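Local coordinates for protein SAM-dependent methyltransferase (Thiobacillus denitrificans, PDB 5EPE) that binds S-adenosyl-L-homocysteine in a Rossmann-like domain and probably transfers methyl groups from S-adenosylmethionine to an acceptor that is not identified, at residues 30-35 with 135-140; 38-43 with 49-54; 121-126 with 175-180; 165-170 with 182-187. All blocks are in the same frame, centred on the assembly; numbering follows the deposited sequence.

How the interactions relate
All four contacts pack side chains against one mixed sheet, whose strand order 3-2-1-4-5-7-6 is that of class I methyltransferases. Interactions 1, 2 and 4 are buried, interaction 3 only partly; the second subunit reaches interactions 1, 3 and 4. Trp54 of interaction 2 touches Leu32, Leu34 and Leu137; Met138 of interaction 1 meets Thr122 and Leu126 of interaction 3, and Ile136 meets Leu126. Interaction 3 uses the end of helix 167-177 and the start of strand 179-186, interaction 4 their opposite ends. The chemistry is methyl against methyl in interactions 1 and 4, adds a phenol ring in interaction 3, and includes a carboxylate and a water in interaction 2, the contact nearest the ligand.

Interaction 1: residues 30-35 with 135-140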
loop_
_atom_site.group_PDB
_atom_site.type_symbol
_atom_site.label_atom_id
_atom_site.label_comp_id
_atom_site.label_asym_id
_atom_site.label_seq_id
_atom_site.Cartn_x
_atom_site.Cartn_y
_atom_site.Cartn_z
ATOM N N ALA A 30 38.895 -18.641 10.868
ATOM C CA ALA A 30 38.492 -20.031 11.159
ATOM C C ALA A 30 37.601 -20.607 10.082
ATOM O O ALA A 30 37.709 -21.785 9.759
ATOM C CB ALA A 30 37.775 -20.108 12.502
ATOM N N ALA A 31 36.754 -19.786 9.490
ATOM C CA ALA A 31 35.902 -20.252 8.422
ATOM C C ALA A 31 36.701 -20.724 7.222
ATOM O O ALA A 31 36.261 -21.626 6.493
ATOM C CB ALA A 31 34.938 -19.164 8.012
ATOM N N LEU A 32 37.869 -20.135 7.005
ATOM C CA LEU A 32 38.691 -20.477 5.856
ATOM C C LEU A 32 39.505 -21.733 6.130
ATOM O O LEU A 32 40.148 -22.214 5.212
ATOM C CB LEU A 32 39.618 -19.312 5.472
ATOM C CG LEU A 32 38.895 -18.050 5.012
ATOM C CD1 LEU A 32 39.914 -16.990 4.701
ATOM C CD2 LEU A 32 38.081 -18.298 3.778
ATOM N N ARG A 33 39.496 -22.200 7.391
ATOM C CA ARG A 33 40.192 -23.437 7.796
ATOM C C ARG A 33 41.654 -23.320 7.438
ATOM O O ARG A 33 42.210 -24.157 6.783
ATOM C CB ARG A 33 39.552 -24.690 7.126
ATOM C CG ARG A 33 38.060 -24.731 7.428
ATOM C CD ARG A 33 37.368 -25.900 6.760
ATOM N NE ARG A 33 35.935 -25.619 6.793
ATOM C CZ ARG A 33 34.999 -26.301 6.135
ATOM N NH1 ARG A 33 33.735 -25.857 6.238
ATOM N NH2 ARG A 33 35.319 -27.427 5.444
ATOM N N LEU A 34 42.227 -22.192 7.810
ATOM C CA LEU A 34 43.595 -21.916 7.481
ATOM C C LEU A 34 44.491 -22.871 8.253
ATOM O O LEU A 34 44.344 -22.962 9.476
ATOM C CB LEU A 34 43.951 -20.507 7.914
ATOM C CG LEU A 34 43.160 -19.386 7.217
ATOM C CD1 LEU A 34 43.434 -18.065 7.939
ATOM C CD2 LEU A 34 43.502 -19.327 5.734
ATOM N N GLU A 35 45.457 -23.448 7.547
ATOM C CA GLU A 35 46.443 -24.327 8.128
ATOM C C GLU A 35 47.736 -23.568 8.351
ATOM O O GLU A 35 48.040 -22.609 7.663
ATOM C CB GLU A 35 46.623 -25.536 7.204
ATOM C CG GLU A 35 45.303 -26.291 7.145
ATOM C CD GLU A 35 45.219 -27.408 6.123
ATOM O OE1 GLU A 35 46.069 -28.341 6.176
ATOM O OE2 GLU A 35 44.237 -27.374 5.312
ATOM N N ILE A 135 41.997 -20.060 -2.530
ATOM C CA ILE A 135 40.797 -19.248 -2.326
ATOM C C ILE A 135 41.087 -17.783 -2.601
ATOM O O ILE A 135 42.127 -17.263 -2.161
ATOM C CB ILE A 135 40.302 -19.412 -0.881
ATOM C CG1 ILE A 135 39.731 -20.836 -0.715
ATOM C CG2 ILE A 135 39.235 -18.386 -0.512
ATOM C CD1 ILE A 135 39.467 -21.255 0.731
ATOM N N ILE A 136 40.156 -17.112 -3.275
ATOM C CA ILE A 136 40.212 -15.658 -3.464
ATOM C C ILE A 136 39.198 -15.041 -2.465
ATOM O O ILE A 136 38.060 -15.544 -2.354
ATOM C CB ILE A 136 39.862 -15.256 -4.918
ATOM C CG1 ILE A 136 40.965 -15.783 -5.850
ATOM C CG2 ILE A 136 39.606 -13.753 -5.048
ATOM C CD1 ILE A 136 40.695 -15.732 -7.351
ATOM N N LEU A 137 39.634 -13.990 -1.777
ATOM C CA LEU A 137 38.808 -13.235 -0.807
ATOM C C LEU A 137 38.547 -11.846 -1.308
ATOM O O LEU A 137 39.489 -11.126 -1.625
ATOM C CB LEU A 137 39.480 -13.078 0.542
ATOM C CG LEU A 137 39.776 -14.241 1.397
ATOM C CD1 LEU A 137 40.249 -13.737 2.775
ATOM C CD2 LEU A 137 38.528 -15.096 1.587
HETATM N N MSE A 138 37.268 -11.494 -1.385
HETATM C CA MSE A 138 36.835 -10.142 -1.790
HETATM C C MSE A 138 35.956 -9.566 -0.708
HETATM O O MSE A 138 34.957 -10.174 -0.327
HETATM C CB MSE A 138 36.020 -10.231 -3.086
HETATM C CG MSE A 138 36.837 -10.755 -4.297
HETATM SE SE MSE A 138 38.350 -9.533 -4.749
HETATM C CE MSE A 138 37.289 -8.051 -5.367
ATOM N N GLY A 139 36.316 -8.392 -0.215
ATOM C CA GLY A 139 35.580 -7.667 0.813
ATOM C C GLY A 139 34.861 -6.531 0.057
ATOM O O GLY A 139 35.505 -5.669 -0.563
ATOM N N GLU A 140 33.519 -6.554 0.079
ATOM C CA GLU A 140 32.736 -5.678 -0.801
ATOM C C GLU A 140 31.384 -5.283 -0.191
ATOM O O GLU A 140 30.760 -6.109 0.500
ATOM C CB GLU A 140 32.462 -6.368 -2.157
ATOM C CG GLU A 140 33.678 -6.591 -3.068
ATOM C CD GLU A 140 34.208 -5.280 -3.594
ATOM O OE1 GLU A 140 35.447 -5.194 -3.815
ATOM O OE2 GLU A 140 33.386 -4.351 -3.836
#
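Leu32 overlaps the side chain of Leu137 end against end, each leucine presenting its two methyl groups to the other. Leu32 CD1 lies 3.8 Å from Leu137 CD1, and Leu32 CD2 packs at 3.9 Å from Leu137 CD2; the two branched ends meet tip to tip, Leu32 CD1 touching both methyls of Leu137. With CG of Leu32 anti to its carbonyl carbon (chi1 -64°), the isobutyl group is directed at the strand. A looser touch is added by Ile135, two residues earlier on the same face of the strand, whose CG2 stands 4.4 Å from Leu32 CD2. The contact is wholly apolar, and its three residues are buried. Just after Leu32 the chain turns away: Arg33 has positive phi and closes helix 22-31 in a Schellman motif, with Arg33 N bonded to Ala30 O at 3.0 Å. This turn leads the chain out of the helix directly after the leucine that meets the sheet, while the guanidinium of Arg33 is hydrogen-bonded to Ala198 and Thr202 of the second subunit. Leu32 and Leu137 both touch Trp54 of helix 49-58 and Ala244 of strand 238-247. Strand 134-143 is paired with strand 104-110 on one side and with strand 238-247 on the other, so the end of helix 22-31 is packed on the middle of the sheet, beside helix 49-58.

Interaction 2: residues 38-43 with 49-54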
loop_
_atom_site.group_PDB
_atom_site.type_symbol
_atom_site.label_atom_id
_atom_site.label_comp_id
_atom_site.label_asym_id
_atom_site.label_seq_id
_atom_site.Cartn_x
_atom_site.Cartn_y
_atom_site.Cartn_z
ATOM N N ALA A 38 50.122 -21.875 5.656
ATOM C CA ALA A 38 49.421 -21.392 4.490
ATOM C C ALA A 38 49.939 -19.990 4.131
ATOM O O ALA A 38 50.208 -19.202 5.029
ATOM C CB ALA A 38 47.914 -21.339 4.739
ATOM N N ARG A 39 50.044 -19.700 2.831
ATOM C CA ARG A 39 50.556 -18.429 2.326
ATOM C C ARG A 39 49.366 -17.538 1.911
ATOM O O ARG A 39 48.484 -17.957 1.171
ATOM C CB ARG A 39 51.479 -18.618 1.130
ATOM C CG ARG A 39 52.769 -19.409 1.427
ATOM C CD ARG A 39 53.359 -20.112 0.173
ATOM N NE ARG A 39 52.324 -20.947 -0.489
ATOM C CZ ARG A 39 52.474 -21.653 -1.614
ATOM N NH1 ARG A 39 51.408 -22.312 -2.093
ATOM N NH2 ARG A 39 53.652 -21.695 -2.284
ATOM N N VAL A 40 49.403 -16.300 2.369
ATOM C CA VAL A 40 48.357 -15.322 2.107
ATOM C C VAL A 40 48.974 -14.082 1.481
ATOM O O VAL A 40 49.975 -13.598 1.966
ATOM C CB VAL A 40 47.670 -14.879 3.409
ATOM C CG1 VAL A 40 46.490 -13.950 3.099
ATOM C CG2 VAL A 40 47.208 -16.087 4.176
ATOM N N LEU A 41 48.361 -13.586 0.424
ATOM C CA LEU A 41 48.649 -12.272 -0.168
ATOM C C LEU A 41 47.460 -11.366 0.094
ATOM O O LEU A 41 46.298 -11.771 -0.152
ATOM C CB LEU A 41 48.842 -12.386 -1.669
ATOM C CG LEU A 41 49.073 -11.074 -2.443
ATOM C CD1 LEU A 41 50.402 -10.426 -2.058
ATOM C CD2 LEU A 41 49.009 -11.336 -3.929
ATOM N N ASP A 42 47.731 -10.164 0.595
ATOM C CA ASP A 42 46.653 -9.194 0.941
ATOM C C ASP A 42 46.963 -7.883 0.223
ATOM O O ASP A 42 47.936 -7.199 0.549
ATOM C CB ASP A 42 46.546 -9.019 2.443
ATOM C CG ASP A 42 45.267 -8.274 2.884
ATOM O OD1 ASP A 42 44.312 -8.028 2.053
ATOM O OD2 ASP A 42 45.208 -7.942 4.117
ATOM N N LEU A 43 46.179 -7.554 -0.798
ATOM C CA LEU A 43 46.347 -6.285 -1.524
ATOM C C LEU A 43 45.426 -5.190 -0.948
ATOM O O LEU A 43 44.190 -5.307 -0.983
ATOM C CB LEU A 43 46.022 -6.469 -2.990
ATOM C CG LEU A 43 46.861 -7.531 -3.699
ATOM C CD1 LEU A 43 46.598 -7.500 -5.191
ATOM C CD2 LEU A 43 48.355 -7.326 -3.442
ATOM N N GLU A 49 45.838 -5.897 10.132
ATOM C CA GLU A 49 45.211 -6.619 11.222
ATOM C C GLU A 49 44.869 -8.066 10.811
ATOM O O GLU A 49 45.035 -9.016 11.619
ATOM C CB GLU A 49 43.996 -5.888 11.761
ATOM C CG GLU A 49 43.442 -6.505 13.040
ATOM C CD GLU A 49 44.296 -6.276 14.302
ATOM O OE1 GLU A 49 45.348 -5.590 14.243
ATOM O OE2 GLU A 49 43.869 -6.778 15.401
HETATM N N MSE A 50 44.400 -8.237 9.585
HETATM C CA MSE A 50 44.058 -9.565 9.100
HETATM C C MSE A 50 45.281 -10.479 9.062
HETATM O O MSE A 50 45.264 -11.538 9.648
HETATM C CB MSE A 50 43.440 -9.448 7.693
HETATM C CG MSE A 50 42.960 -10.821 7.298
HETATM SE SE MSE A 50 41.966 -10.608 5.558
HETATM C CE MSE A 50 43.425 -10.774 4.382
ATOM N N LEU A 51 46.328 -10.070 8.367
ATOM C CA LEU A 51 47.566 -10.865 8.381
ATOM C C LEU A 51 48.157 -11.104 9.774
ATOM O O LEU A 51 48.515 -12.236 10.068
ATOM C CB LEU A 51 48.633 -10.267 7.464
ATOM C CG LEU A 51 48.295 -10.404 5.992
ATOM C CD1 LEU A 51 49.306 -9.640 5.157
ATOM C CD2 LEU A 51 48.270 -11.859 5.531
ATOM N N CYS A 52 48.238 -10.077 10.631
ATOM C CA CYS A 52 48.860 -10.244 11.937
ATOM C C CYS A 52 48.075 -11.235 12.821
ATOM O O CYS A 52 48.688 -12.098 13.458
ATOM C CB CYS A 52 49.027 -8.927 12.672
ATOM S SG CYS A 52 50.248 -7.880 11.848
ATOM N N THR A 53 46.761 -11.094 12.878
ATOM C CA THR A 53 45.950 -11.938 13.761
ATOM C C THR A 53 45.859 -13.378 13.284
ATOM O O THR A 53 45.898 -14.291 14.108
ATOM C CB THR A 53 44.548 -11.377 13.997
ATOM O OG1 THR A 53 43.862 -11.166 12.745
ATOM C CG2 THR A 53 44.614 -10.065 14.780
ATOM N N TRP A 54 45.769 -13.582 11.954
ATOM C CA TRP A 54 45.804 -14.941 11.385
ATOM C C TRP A 54 47.180 -15.595 11.528
ATOM O O TRP A 54 47.274 -16.799 11.727
ATOM C CB TRP A 54 45.337 -14.935 9.928
ATOM C CG TRP A 54 43.847 -14.554 9.775
ATOM C CD1 TRP A 54 42.953 -14.222 10.766
ATOM C CD2 TRP A 54 43.154 -14.395 8.555
ATOM N NE1 TRP A 54 41.718 -13.881 10.218
ATOM C CE2 TRP A 54 41.825 -13.975 8.862
ATOM C CE3 TRP A 54 43.512 -14.561 7.219
ATOM C CZ2 TRP A 54 40.864 -13.752 7.863
ATOM C CZ3 TRP A 54 42.550 -14.341 6.238
ATOM C CH2 TRP A 54 41.250 -13.958 6.570
HETATM O O HOH W 1 46.231 -7.729 6.554
#
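Leu51 reaches strand 39-43 with both of its methyl groups. CD2 packs against Val40 at 3.7 Å from CG1, the two side chains sliding past each other in opposite directions, while CD1 lies 3.9 Å from Asp42 CB. The carboxylate of Asp42 is met by the end methyl of selenomethionine Met50, whose CE is 3.4 Å from Asp42 OD2 and equally near CG. An extended chain from CB to SE, bent only at the last torsion (chi3 87°), sets this methyl over the face of the carboxylate. A water links the segments: it donates to Asp42 OD2 at 2.7 Å and accepts from Leu51 N at 3.0 Å, satisfying a buried oxygen and an amide of the first helical turn together. An alanine in place of Leu51 would probably open a gap beside CB of Asp42 and leave Val40 CG1 without its partner on the helix. Further out, Met50 CG lies 3.4 Å above one face of the Trp54 ring, toward its rim, and Trp54 NE1 is held by Leu25 O. The side chain of Asp42 is about 5 Å from the bound S-adenosyl-L-homocysteine. Strand and helix run nearly antiparallel, at 161°, as the first two elements of the beta-alpha-beta unit completed by strand 61-66; helix 22-31 flanks Met50 and Trp54, and strand 88-92 receives Leu51.

Interaction 3: residues 121-126 with 175-180; sequences GTITLL and RKLGYD
Helix 167-177 ends in a Schellman motif at Gly178, whose positive phi (111°) swings the chain into strand 179-186 and brings Leu177 and Tyr179 to the same side chain of helix 119-127. That side chain is Ile123, which divides its two branches between them. Its CD1, at the end of the longer branch, meets Leu177 CD1 at 3.9 Å. The shorter branch is turned to the phenol: Ile123 CG2, anti to its own backbone N, sits 3.3 Å from Tyr179 OH and 3.4 Å from Tyr179 CZ. This methyl comes obliquely at the hydroxyl end of the ring, within reach of both CE atoms. A side chain of any size at position 178 would be jammed against the preceding carbonyl oxygen, which fits the glycine there. A serine in place of Tyr179 would probably leave Ile123 CG2 without its aromatic partner and open a gap between the helix and the strand. Tyr179 also packs on Leu245 and Ala247 of strand 238-247, while Leu177 meets its counterpart Leu177 of the third subunit. The site lies away from the cofactor pocket. The Schellman motif leads from helix 167-177 straight into strand 179-186 and brings this strand, the outermost of the Rossmann-like methyltransferase sheet within this chain, up to helix 119-127, which itself covers strands 104-110 and 134-143.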
loop_
_atom_site.group_PDB
_atom_site.type_symbol
_atom_site.label_atom_id
_atom_site.label_comp_id
_atom_site.label_asym_id
_atom_site.label_seq_id
_atom_site.Cartn_x
_atom_site.Cartn_y
_atom_site.Cartn_z
ATOM N N GLY A 121 37.933 -7.162 -12.232
ATOM C CA GLY A 121 39.341 -6.936 -12.529
ATOM C C GLY A 121 40.247 -7.425 -11.413
ATOM O O GLY A 121 41.351 -8.021 -11.644
ATOM N N THR A 122 39.819 -7.154 -10.183
ATOM C CA THR A 122 40.604 -7.544 -9.018
ATOM C C THR A 122 40.669 -9.057 -8.862
ATOM O O THR A 122 41.724 -9.593 -8.553
ATOM C CB THR A 122 40.059 -6.867 -7.763
ATOM O OG1 THR A 122 40.191 -5.448 -7.903
ATOM C CG2 THR A 122 40.867 -7.267 -6.534
ATOM N N ILE A 123 39.542 -9.744 -9.045
ATOM C CA ILE A 123 39.536 -11.191 -9.044
ATOM C C ILE A 123 40.539 -11.726 -10.078
ATOM O O ILE A 123 41.316 -12.630 -9.794
ATOM C CB ILE A 123 38.103 -11.768 -9.310
ATOM C CG1 ILE A 123 37.193 -11.511 -8.098
ATOM C CG2 ILE A 123 38.182 -13.260 -9.612
ATOM C CD1 ILE A 123 35.680 -11.743 -8.317
ATOM N N THR A 124 40.520 -11.172 -11.286
ATOM C CA THR A 124 41.445 -11.615 -12.332
ATOM C C THR A 124 42.889 -11.382 -11.909
ATOM O O THR A 124 43.734 -12.262 -12.154
ATOM C CB THR A 124 41.160 -10.907 -13.650
ATOM O OG1 THR A 124 39.815 -11.211 -13.965
ATOM C CG2 THR A 124 42.049 -11.360 -14.759
ATOM N N LEU A 125 43.175 -10.240 -11.260
ATOM C CA LEU A 125 44.529 -9.982 -10.791
ATOM C C LEU A 125 44.985 -11.002 -9.712
ATOM O O LEU A 125 46.092 -11.549 -9.789
ATOM C CB LEU A 125 44.653 -8.579 -10.229
ATOM C CG LEU A 125 46.001 -8.163 -9.630
ATOM C CD1 LEU A 125 47.096 -8.110 -10.673
ATOM C CD2 LEU A 125 45.848 -6.807 -8.986
ATOM N N LEU A 126 44.156 -11.196 -8.700
ATOM C CA LEU A 126 44.450 -12.075 -7.563
ATOM C C LEU A 126 44.656 -13.513 -8.047
ATOM O O LEU A 126 45.537 -14.235 -7.562
ATOM C CB LEU A 126 43.307 -11.991 -6.506
ATOM C CG LEU A 126 43.188 -10.651 -5.760
ATOM C CD1 LEU A 126 41.950 -10.658 -4.897
ATOM C CD2 LEU A 126 44.410 -10.419 -4.882
ATOM N N ARG A 175 28.920 -16.056 -9.087
ATOM C CA ARG A 175 28.610 -17.277 -9.863
ATOM C C ARG A 175 28.722 -17.005 -11.361
ATOM O O ARG A 175 29.376 -17.738 -12.095
ATOM C CB ARG A 175 27.247 -17.824 -9.493
ATOM C CG ARG A 175 26.806 -18.986 -10.399
ATOM C CD ARG A 175 25.439 -19.536 -9.996
ATOM N NE ARG A 175 24.328 -18.552 -9.963
ATOM C CZ ARG A 175 23.682 -18.072 -11.031
ATOM N NH1 ARG A 175 24.063 -18.420 -12.242
ATOM N NH2 ARG A 175 22.666 -17.230 -10.896
ATOM N N LYS A 176 28.138 -15.899 -11.791
ATOM C CA LYS A 176 28.156 -15.501 -13.235
ATOM C C LYS A 176 29.560 -15.151 -13.724
ATOM O O LYS A 176 29.868 -15.298 -14.916
ATOM C CB LYS A 176 27.169 -14.347 -13.451
ATOM C CG LYS A 176 25.688 -14.710 -13.291
ATOM C CD LYS A 176 24.809 -13.458 -13.155
ATOM C CE LYS A 176 23.366 -13.769 -12.739
ATOM N NZ LYS A 176 22.496 -12.559 -12.421
ATOM N N LEU A 177 30.447 -14.721 -12.838
ATOM C CA LEU A 177 31.846 -14.588 -13.166
ATOM C C LEU A 177 32.604 -15.893 -13.363
ATOM O O LEU A 177 33.676 -15.869 -13.920
ATOM C CB LEU A 177 32.621 -13.731 -12.149
ATOM C CG LEU A 177 32.232 -12.251 -12.205
ATOM C CD1 LEU A 177 32.908 -11.514 -11.049
ATOM C CD2 LEU A 177 32.591 -11.619 -13.572
ATOM N N GLY A 178 32.076 -17.005 -12.918
ATOM C CA GLY A 178 32.790 -18.257 -13.035
ATOM C C GLY A 178 33.275 -18.832 -11.736
ATOM O O GLY A 178 34.048 -19.775 -11.776
ATOM N N TYR A 179 32.807 -18.308 -10.584
ATOM C CA TYR A 179 33.329 -18.717 -9.259
ATOM C C TYR A 179 32.256 -19.322 -8.414
ATOM O O TYR A 179 31.125 -18.836 -8.422
ATOM C CB TYR A 179 33.922 -17.488 -8.520
ATOM C CG TYR A 179 35.146 -17.050 -9.245
ATOM C CD1 TYR A 179 35.063 -16.269 -10.409
ATOM C CD2 TYR A 179 36.385 -17.512 -8.851
ATOM C CE1 TYR A 179 36.190 -15.936 -11.131
ATOM C CE2 TYR A 179 37.516 -17.150 -9.552
ATOM C CZ TYR A 179 37.416 -16.383 -10.688
ATOM O OH TYR A 179 38.590 -16.062 -11.334
ATOM N N ASP A 180 32.605 -20.344 -7.641
ATOM C CA ASP A 180 31.755 -20.772 -6.545
ATOM C C ASP A 180 32.053 -19.858 -5.343
ATOM O O ASP A 180 33.234 -19.629 -5.021
ATOM C CB ASP A 180 32.079 -22.200 -6.123
ATOM C CG ASP A 180 31.638 -23.256 -7.167
ATOM O OD1 ASP A 180 30.576 -23.096 -7.840
ATOM O OD2 ASP A 180 32.318 -24.302 -7.211
#

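Interaction 4: residues 165-170 with 182-187; sequences LLLPEF and VEMVLA
Leu167 and Leu186 reach toward each other methyl to methyl, in an apolar contact between the first turn of helix 167-177 and the last part of strand 179-186. Leu167 CD2 lies 3.8 Å from Leu186 CD1. The same CD2 is approached by the end methyl of selenomethionine Met184, whose CE stands more loosely at 4.5 Å, so one methyl of Leu167 meets two residues on the same face of the strand. A first torsion of -174° sets CG of Leu167 anti to the backbone N and sends the branch to the strand. Phe243 of strand 238-247 touches both leucines, and Phe142 of strand 134-143 also packs on Leu167.

The polar interactions lie beside this contact and belong to the strand and helix separately. Met184 N donates to the anti lone pair of Glu183 OE2 at 2.8 Å, with an N-H...O angle of 144°; that oxygen also forms a salt bridge with Arg194 of the second subunit. In the helix, Phe170 N bonds to Leu166 O at the N-cap position.

With only methyl groups meeting, the packing of helix on strand here rests on shape and burial rather than on directed bonds, while charge pairing is turned to the neighbouring subunit.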
loop_
_atom_site.group_PDB
_atom_site.type_symbol
_atom_site.label_atom_id
_atom_site.label_comp_id
_atom_site.label_asym_id
_atom_site.label_seq_id
_atom_site.Cartn_x
_atom_site.Cartn_y
_atom_site.Cartn_z
ATOM N N LEU A 165 24.233 -4.322 -5.489
ATOM C CA LEU A 165 23.130 -5.289 -5.652
ATOM C C LEU A 165 22.691 -5.793 -4.295
ATOM O O LEU A 165 23.488 -5.843 -3.350
ATOM C CB LEU A 165 23.639 -6.474 -6.485
ATOM C CG LEU A 165 24.107 -6.138 -7.915
ATOM C CD1 LEU A 165 24.672 -7.325 -8.638
ATOM C CD2 LEU A 165 22.928 -5.626 -8.724
ATOM N N LEU A 166 21.436 -6.231 -4.197
ATOM C CA LEU A 166 20.995 -6.958 -3.025
ATOM C C LEU A 166 21.806 -8.261 -2.926
ATOM O O LEU A 166 22.332 -8.755 -3.937
ATOM C CB LEU A 166 19.474 -7.279 -3.094
ATOM C CG LEU A 166 18.617 -6.013 -2.980
ATOM C CD1 LEU A 166 17.250 -6.356 -3.560
ATOM C CD2 LEU A 166 18.421 -5.597 -1.537
ATOM N N LEU A 167 21.933 -8.799 -1.713
ATOM C CA LEU A 167 22.793 -9.987 -1.507
ATOM C C LEU A 167 22.569 -11.185 -2.464
ATOM O O LEU A 167 23.532 -11.716 -3.002
ATOM C CB LEU A 167 22.650 -10.464 -0.052
ATOM C CG LEU A 167 23.600 -11.618 0.353
ATOM C CD1 LEU A 167 25.081 -11.246 0.216
ATOM C CD2 LEU A 167 23.339 -12.053 1.788
ATOM N N PRO A 168 21.302 -11.606 -2.706
ATOM C CA PRO A 168 21.157 -12.723 -3.646
ATOM C C PRO A 168 21.764 -12.416 -5.036
ATOM O O PRO A 168 22.470 -13.240 -5.598
ATOM C CB PRO A 168 19.637 -12.929 -3.725
ATOM C CG PRO A 168 19.080 -12.322 -2.495
ATOM C CD PRO A 168 19.999 -11.159 -2.171
ATOM N N GLU A 169 21.499 -11.218 -5.562
ATOM C CA GLU A 169 21.999 -10.835 -6.883
ATOM C C GLU A 169 23.522 -10.637 -6.836
ATOM O O GLU A 169 24.228 -10.942 -7.822
ATOM C CB GLU A 169 21.326 -9.543 -7.352
ATOM C CG GLU A 169 19.883 -9.666 -7.913
ATOM C CD GLU A 169 18.774 -9.992 -6.842
ATOM O OE1 GLU A 169 18.926 -9.744 -5.597
ATOM O OE2 GLU A 169 17.679 -10.436 -7.290
ATOM N N PHE A 170 24.023 -10.170 -5.711
ATOM C CA PHE A 170 25.472 -10.003 -5.550
ATOM C C PHE A 170 26.178 -11.361 -5.540
ATOM O O PHE A 170 27.161 -11.575 -6.256
ATOM C CB PHE A 170 25.818 -9.184 -4.281
ATOM C CG PHE A 170 27.268 -8.727 -4.262
ATOM C CD1 PHE A 170 27.820 -8.096 -5.361
ATOM C CD2 PHE A 170 28.069 -8.947 -3.149
ATOM C CE1 PHE A 170 29.130 -7.672 -5.386
ATOM C CE2 PHE A 170 29.376 -8.496 -3.158
ATOM C CZ PHE A 170 29.919 -7.891 -4.278
ATOM N N VAL A 182 32.337 -20.073 -1.701
ATOM C CA VAL A 182 32.536 -21.188 -0.777
ATOM C C VAL A 182 32.453 -20.850 0.690
ATOM O O VAL A 182 32.498 -21.758 1.517
ATOM C CB VAL A 182 33.858 -21.936 -1.071
ATOM C CG1 VAL A 182 33.791 -22.540 -2.457
ATOM C CG2 VAL A 182 35.061 -21.022 -0.913
ATOM N N GLU A 183 32.445 -19.556 1.013
ATOM C CA GLU A 183 32.266 -19.095 2.375
ATOM C C GLU A 183 31.954 -17.617 2.341
ATOM O O GLU A 183 32.241 -16.931 1.366
ATOM C CB GLU A 183 33.477 -19.402 3.264
ATOM C CG GLU A 183 33.242 -20.553 4.279
ATOM C CD GLU A 183 32.359 -20.180 5.482
ATOM O OE1 GLU A 183 32.247 -20.968 6.468
ATOM O OE2 GLU A 183 31.802 -19.044 5.487
HETATM N N MSE A 184 31.412 -17.129 3.453
HETATM C CA MSE A 184 31.208 -15.688 3.607
HETATM C C MSE A 184 30.994 -15.323 5.036
HETATM O O MSE A 184 30.375 -16.095 5.807
HETATM C CB MSE A 184 30.078 -15.070 2.739
HETATM C CG MSE A 184 28.769 -15.637 3.144
HETATM SE SE MSE A 184 27.231 -14.999 2.020
HETATM C CE MSE A 184 25.802 -15.519 3.235
ATOM N N VAL A 185 31.490 -14.126 5.376
ATOM C CA VAL A 185 31.287 -13.542 6.708
ATOM C C VAL A 185 30.854 -12.098 6.442
ATOM O O VAL A 185 31.571 -11.326 5.827
ATOM C CB VAL A 185 32.567 -13.589 7.595
ATOM C CG1 VAL A 185 32.360 -12.937 8.973
ATOM C CG2 VAL A 185 33.000 -15.044 7.818
ATOM N N LEU A 186 29.661 -11.755 6.907
ATOM C CA LEU A 186 29.083 -10.474 6.621
ATOM C C LEU A 186 29.136 -9.536 7.809
ATOM O O LEU A 186 29.048 -9.985 8.943
ATOM C CB LEU A 186 27.618 -10.684 6.142
ATOM C CG LEU A 186 27.423 -11.630 4.936
ATOM C CD1 LEU A 186 25.984 -11.523 4.409
ATOM C CD2 LEU A 186 28.371 -11.454 3.833
ATOM N N ALA A 187 29.266 -8.230 7.542
ATOM C CA ALA A 187 29.030 -7.238 8.577
ATOM C C ALA A 187 27.605 -7.328 9.075
ATOM O O ALA A 187 26.711 -7.769 8.376
ATOM C CB ALA A 187 29.290 -5.831 8.048
#